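Local coordinates for ankyrin repeat family protein (Enterococcus faecalis, PDB 3HRA) that is of unknown function but, as an ankyrin repeat protein, probably offers a stacked-helix surface for binding partner proteins, at residues G117-V122 with V161-E166; A57-G62 with K93-D98; S172-D175 with R179-M182. One frame throughout, in Å; residues are numbered along the deposited sequence.

Interaction 1: residues G117-V122 with V161-E166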
# COMPACT_ATOMS: atom_id res chain seq x y z
N GLY A 117 -0.66 10.33 2.51
CA GLY A 117 -1.55 10.82 3.55
C GLY A 117 -2.63 9.86 4.01
O GLY A 117 -3.60 10.27 4.65
N HIS A 118 -2.47 8.58 3.70
CA HIS A 118 -3.48 7.58 4.04
C HIS A 118 -3.27 7.06 5.44
O HIS A 118 -2.79 5.95 5.65
CB HIS A 118 -3.45 6.45 3.01
CG HIS A 118 -3.84 6.92 1.65
ND1 HIS A 118 -3.04 6.73 0.53
CD2 HIS A 118 -4.92 7.62 1.23
CE1 HIS A 118 -3.63 7.27 -0.52
NE2 HIS A 118 -4.77 7.83 -0.12
N ILE A 119 -3.63 7.89 6.42
CA ILE A 119 -3.28 7.61 7.81
C ILE A 119 -3.96 6.35 8.34
O ILE A 119 -3.38 5.62 9.15
CB ILE A 119 -3.54 8.87 8.70
CG1 ILE A 119 -2.96 8.66 10.10
CG2 ILE A 119 -5.03 9.20 8.76
CD1 ILE A 119 -2.96 9.93 10.96
N ASP A 120 -5.18 6.07 7.89
CA ASP A 120 -5.84 4.84 8.31
C ASP A 120 -5.08 3.61 7.81
O ASP A 120 -4.95 2.63 8.54
CB ASP A 120 -7.30 4.82 7.85
CG ASP A 120 -8.16 5.82 8.62
OD1 ASP A 120 -7.96 5.96 9.85
OD2 ASP A 120 -9.03 6.47 7.99
N ASN A 121 -4.54 3.67 6.60
CA ASN A 121 -3.67 2.59 6.12
C ASN A 121 -2.39 2.43 6.93
O ASN A 121 -1.97 1.31 7.23
CB ASN A 121 -3.33 2.77 4.63
CG ASN A 121 -4.39 2.17 3.72
OD1 ASN A 121 -5.51 1.93 4.15
ND2 ASN A 121 -4.03 1.91 2.47
N VAL A 122 -1.78 3.56 7.29
CA VAL A 122 -0.59 3.52 8.14
C VAL A 122 -0.87 2.79 9.45
O VAL A 122 -0.10 1.93 9.87
CB VAL A 122 -0.07 4.94 8.42
CG1 VAL A 122 1.09 4.88 9.39
CG2 VAL A 122 0.32 5.61 7.09
N VAL A 161 3.36 11.94 11.12
CA VAL A 161 4.64 11.96 11.82
C VAL A 161 4.52 11.49 13.29
O VAL A 161 5.31 10.69 13.76
CB VAL A 161 5.31 13.35 11.73
CG1 VAL A 161 6.52 13.44 12.67
CG2 VAL A 161 5.72 13.63 10.30
N LYS A 162 3.52 12.01 14.00
CA LYS A 162 3.30 11.62 15.39
C LYS A 162 3.02 10.12 15.54
O LYS A 162 3.59 9.47 16.41
CB LYS A 162 2.14 12.42 15.99
CG LYS A 162 1.92 12.11 17.45
CD LYS A 162 3.01 12.73 18.32
CE LYS A 162 2.63 12.64 19.80
NZ LYS A 162 3.68 13.21 20.68
N LEU A 163 2.13 9.61 14.69
CA LEU A 163 1.79 8.19 14.63
C LEU A 163 3.05 7.33 14.44
O LEU A 163 3.25 6.35 15.16
CB LEU A 163 0.84 7.93 13.46
CG LEU A 163 -0.26 6.86 13.52
CD1 LEU A 163 -0.58 6.34 12.12
CD2 LEU A 163 0.06 5.72 14.48
N LEU A 164 3.91 7.71 13.50
CA LEU A 164 5.15 6.97 13.24
C LEU A 164 6.10 7.00 14.44
O LEU A 164 6.67 5.98 14.81
CB LEU A 164 5.88 7.49 11.97
CG LEU A 164 5.16 7.20 10.64
CD1 LEU A 164 5.73 8.01 9.48
CD2 LEU A 164 5.22 5.70 10.35
N MET A 165 6.29 8.18 15.03
CA MET A 165 7.18 8.29 16.18
C MET A 165 6.63 7.52 17.37
O MET A 165 7.39 6.94 18.14
CB MET A 165 7.42 9.76 16.55
CG MET A 165 8.09 10.56 15.44
SD MET A 165 9.61 9.82 14.81
CE MET A 165 10.66 9.97 16.26
N GLU A 166 5.32 7.51 17.53
CA GLU A 166 4.73 6.81 18.66
C GLU A 166 4.86 5.30 18.48
O GLU A 166 4.68 4.53 19.43
CB GLU A 166 3.27 7.20 18.84
CG GLU A 166 3.11 8.52 19.56
CD GLU A 166 3.57 8.47 21.01
OE1 GLU A 166 3.23 7.50 21.72
OE2 GLU A 166 4.28 9.40 21.44
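Leu163 reaches across from helix 155-166 with its CD1 methyl and presses it between Val122 and Ile119 of helix 119-128. The contact is wholly apolar. Its tightest point is Leu163 CD1 against Val122 CG1 at 3.5 Å, where the two side chains lie alongside each other, running opposite ways; the same methyl lies 3.9 Å from Ile119 CG1, and here the chains meet at a slant. Val122 sends CG1 opposite its backbone N (chi1 175°), which carries that methyl out to both leucines: Leu164 CD2 touches it more loosely, at 4.3 Å. Branched aliphatic residues suit such a seam because they fill it without leaving a polar group to satisfy.

These are the outer helices of two successive helical pairs, stacked side by side as in the ankyrin fold. Behind them Val122 rests on Leu110 and Ala113 of helix 110-115, and Leu164 on Leu144 of helix 143-149.

Backbone bonds shape the start of helix 119-128. Gly117, at positive phi (80°), closes the preceding helix in a Schellman motif, a conformation glycine adopts readily. His118 takes the N-cap position, and its carbonyl O accepts the N-H of Val122 at 3.1 Å.

Interaction 2: residues A57-G62 with K93-D98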
# COMPACT_ATOMS: atom_id res chain seq x y z
N ALA A 57 -14.39 -11.31 -2.78
CA ALA A 57 -14.76 -12.57 -3.46
C ALA A 57 -13.55 -13.28 -4.06
O ALA A 57 -13.43 -14.51 -3.99
CB ALA A 57 -15.82 -12.32 -4.54
N LEU A 58 -12.65 -12.50 -4.66
CA LEU A 58 -11.48 -13.07 -5.34
C LEU A 58 -10.48 -13.59 -4.31
O LEU A 58 -9.90 -14.66 -4.50
CB LEU A 58 -10.84 -12.02 -6.26
CG LEU A 58 -11.65 -11.72 -7.52
CD1 LEU A 58 -11.20 -10.44 -8.20
CD2 LEU A 58 -11.57 -12.91 -8.49
N ILE A 59 -10.28 -12.83 -3.24
CA ILE A 59 -9.38 -13.26 -2.17
C ILE A 59 -9.87 -14.56 -1.53
O ILE A 59 -9.09 -15.46 -1.23
CB ILE A 59 -9.18 -12.16 -1.11
CG1 ILE A 59 -8.36 -11.01 -1.70
CG2 ILE A 59 -8.46 -12.72 0.10
CD1 ILE A 59 -8.47 -9.69 -0.91
N ASP A 60 -11.18 -14.66 -1.32
CA ASP A 60 -11.76 -15.89 -0.77
C ASP A 60 -11.57 -17.08 -1.71
O ASP A 60 -11.53 -18.22 -1.26
CB ASP A 60 -13.26 -15.71 -0.50
CG ASP A 60 -13.55 -14.79 0.69
OD1 ASP A 60 -12.61 -14.38 1.41
OD2 ASP A 60 -14.75 -14.49 0.91
N ARG A 61 -11.50 -16.82 -3.02
CA ARG A 61 -11.28 -17.89 -3.99
C ARG A 61 -9.81 -18.15 -4.29
O ARG A 61 -9.48 -18.87 -5.22
CB ARG A 61 -12.01 -17.60 -5.31
CG ARG A 61 -13.42 -18.15 -5.37
CD ARG A 61 -13.41 -19.66 -5.63
NE ARG A 61 -13.47 -19.99 -7.05
CZ ARG A 61 -12.43 -20.40 -7.77
NH1 ARG A 61 -11.24 -20.51 -7.21
NH2 ARG A 61 -12.58 -20.70 -9.06
N GLY A 62 -8.93 -17.53 -3.51
CA GLY A 62 -7.50 -17.83 -3.59
C GLY A 62 -6.65 -16.94 -4.48
O GLY A 62 -5.51 -17.30 -4.78
N LYS A 93 -6.20 -9.83 7.08
CA LYS A 93 -6.88 -10.90 7.82
C LYS A 93 -6.98 -12.22 7.05
O LYS A 93 -7.02 -13.29 7.66
CB LYS A 93 -8.30 -10.49 8.20
CG LYS A 93 -8.41 -9.32 9.17
CD LYS A 93 -9.90 -8.99 9.39
CE LYS A 93 -10.09 -7.54 9.82
NZ LYS A 93 -11.50 -7.07 9.66
N HIS A 94 -7.07 -12.15 5.72
CA HIS A 94 -7.41 -13.34 4.93
C HIS A 94 -6.37 -13.78 3.90
O HIS A 94 -6.62 -14.68 3.10
CB HIS A 94 -8.77 -13.16 4.25
CG HIS A 94 -9.90 -13.07 5.21
ND1 HIS A 94 -10.42 -11.87 5.65
CD2 HIS A 94 -10.60 -14.04 5.85
CE1 HIS A 94 -11.41 -12.10 6.49
NE2 HIS A 94 -11.53 -13.41 6.64
N ALA A 95 -5.22 -13.14 3.92
CA ALA A 95 -4.15 -13.48 3.00
C ALA A 95 -2.80 -13.23 3.64
O ALA A 95 -2.72 -12.73 4.77
CB ALA A 95 -4.30 -12.69 1.70
N THR A 96 -1.73 -13.56 2.94
CA THR A 96 -0.38 -13.46 3.50
C THR A 96 0.47 -12.59 2.59
O THR A 96 0.88 -13.02 1.52
CB THR A 96 0.30 -14.85 3.66
OG1 THR A 96 -0.49 -15.70 4.50
CG2 THR A 96 1.72 -14.70 4.26
N PRO A 97 0.74 -11.35 3.01
CA PRO A 97 1.56 -10.45 2.18
C PRO A 97 2.98 -10.97 2.06
O PRO A 97 3.53 -11.53 3.01
CB PRO A 97 1.56 -9.14 2.97
CG PRO A 97 0.32 -9.22 3.85
CD PRO A 97 0.16 -10.68 4.19
N ASP A 98 3.56 -10.80 0.88
CA ASP A 98 4.96 -11.18 0.62
C ASP A 98 5.82 -9.94 0.76
O ASP A 98 5.85 -9.08 -0.13
CB ASP A 98 5.10 -11.77 -0.80
CG ASP A 98 6.53 -12.27 -1.10
OD1 ASP A 98 7.48 -11.93 -0.36
OD2 ASP A 98 6.71 -12.99 -2.11
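Ile59 makes this contact almost alone, laying its CG2 methyl against the end of helix 85-94. Ile59 CG2 stands 4.0 Å from the carbonyl O of His94. That methyl lies 4.2 Å from His94 CB. Ala95 CB is met loosely, 4.5 Å from Ile59 CG2, so one branch meets all three. With CG2 opposite the backbone N and CG1 beside that N (chi1 -70°), the short branch is turned to the chain end at 93-98, while the side chain also packs on Tyr90 and Met91 in the body of the helix. A beta-branched residue suits the place because it can serve two surfaces at once. Ala95, the first residue to leave helical geometry, has a methyl small enough to let the chain turn away beside Ile59.

The whole contact is modest, burying 105 Å² summed over both segments, and no hydrogen bond joins the two. The other side is looser and polar. Asp60 and His94 are both exposed, and Asp60 OD1 lies 5.4 Å from His94 ND1, too far for direct pairing; a carboxylate there could slightly favour a protonated imidazole. Tyr90 links them indirectly, its hydroxyl bonding Asp60 OD1 and its ring stacking with that of His94. Gly62, at positive phi (95°), ends helix 52-60 as the C' residue of a Schellman motif.

The contact joins the C-terminal ends of two outer helices in neighbouring ankyrin layers. Ile59 and Leu58 both rest on Leu43 of inner helix 42-49, and Leu58 also meets Leu25 of helix 18-25.

Interaction 3: residues S172-D175 with R179-M182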
# COMPACT_ATOMS: atom_id res chain seq x y z
N SER A 172 16.70 8.93 13.03
CA SER A 172 18.10 9.21 12.75
C SER A 172 18.54 8.69 11.37
O SER A 172 19.63 9.01 10.88
CB SER A 172 18.99 8.65 13.88
OG SER A 172 19.12 7.24 13.79
N ILE A 173 17.67 7.90 10.74
CA ILE A 173 18.01 7.32 9.43
C ILE A 173 18.20 8.40 8.36
O ILE A 173 17.38 9.29 8.22
CB ILE A 173 16.94 6.30 8.97
CG1 ILE A 173 16.90 5.12 9.94
CG2 ILE A 173 17.22 5.83 7.53
CD1 ILE A 173 15.73 4.14 9.76
N LYS A 174 19.30 8.30 7.61
CA LYS A 174 19.60 9.23 6.53
C LYS A 174 19.25 8.62 5.18
O LYS A 174 19.52 7.44 4.92
CB LYS A 174 21.08 9.65 6.55
CG LYS A 174 21.47 10.51 7.77
CD LYS A 174 22.97 10.74 7.84
CE LYS A 174 23.33 11.63 9.03
NZ LYS A 174 24.80 11.70 9.26
N ASP A 175 18.65 9.42 4.31
CA ASP A 175 18.42 8.98 2.94
C ASP A 175 19.71 9.04 2.13
O ASP A 175 20.78 9.29 2.69
CB ASP A 175 17.26 9.74 2.27
CG ASP A 175 17.54 11.23 2.07
OD1 ASP A 175 16.56 11.97 1.86
OD2 ASP A 175 18.70 11.68 2.11
N ARG A 179 20.33 13.13 4.31
CA ARG A 179 19.43 13.96 5.11
C ARG A 179 18.46 13.12 5.96
O ARG A 179 18.01 12.06 5.54
CB ARG A 179 18.66 14.93 4.20
CG ARG A 179 19.51 16.14 3.76
CD ARG A 179 18.70 17.14 2.93
NE ARG A 179 18.39 16.61 1.61
CZ ARG A 179 17.77 17.28 0.63
NH1 ARG A 179 17.40 18.55 0.81
NH2 ARG A 179 17.54 16.68 -0.53
N THR A 180 18.16 13.63 7.15
CA THR A 180 17.18 13.01 8.02
C THR A 180 15.85 13.76 7.93
O THR A 180 15.75 14.85 7.36
CB THR A 180 17.62 13.02 9.51
OG1 THR A 180 17.71 14.37 9.96
CG2 THR A 180 18.96 12.29 9.69
N ALA A 181 14.83 13.18 8.54
CA ALA A 181 13.52 13.84 8.63
C ALA A 181 13.62 15.23 9.32
O ALA A 181 13.01 16.20 8.88
CB ALA A 181 12.55 12.94 9.37
N MET A 182 14.40 15.31 10.39
CA MET A 182 14.61 16.58 11.08
C MET A 182 15.23 17.62 10.15
O MET A 182 14.85 18.79 10.16
CB MET A 182 15.52 16.36 12.29
CG MET A 182 15.55 17.48 13.29
SD MET A 182 16.44 17.02 14.81
CE MET A 182 15.23 16.01 15.65
O HOH W 1 15.16 10.41 9.29
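Asp175 and Arg179 bind each other twice. The backbone N-H of Asp175 donates to Arg179 O at 3.0 Å, nearly straight at 166°, and the N-H of Arg179 returns to Asp175 OD2 at 3.1 Å. Along the aspartate, CB lies 4.1 Å from Arg179 O. CG, turned in over its own backbone (chi1 65°), comes 3.6 Å from Arg179 O. OD2 receives Arg179 N from above the carboxylate plane, 46° out of it, and also bonds Ser177 OG, which bridges to Arg179 NE as a second-shell link between the two. OD1 takes the hydroxyl of Tyr184 from helix 181-188. A short acid suits this buried place, since OD2 serves donors from the bend while OD1 reaches the helix.

Thr180 packs its CG2 methyl 3.6 Å from Lys174 CG, and its hydroxyl caps helix 181-188 from the N-cap position; Asp183 returns the bond through its carboxylate to Thr180 N, as in a capping box. A water continues the link, donating to Ile173 O and accepting from Ala181 N. Chain reversal between 175 and 179, then a threonine-capped helix, fits the hairpin-like loop between ankyrin repeats, where the sequence Asp-x-x-Gly-x-Thr-Ala leads into the helix that follows.

Along the chain the order is interaction 2, interaction 1, interaction 3, each closing before the next opens, so the contacts sample successive layers of one elongated solenoid. Interactions 1 and 2 are of one kind, outer helix against outer helix of the following layer: 52-60 with 85-94, then 119-128 with 155-166. Their centres lie about 25 Å apart. Interaction 3 is a loop contact, about 17 Å from interaction 1 between centres, in the connection from helix 155-166 to helix 181-188. Interactions 2 and 3, about 36 Å apart between centres, lie on opposite sides of the chain's centre. None touches another, consistent with a solenoid stabilised by contacts between neighbouring layers.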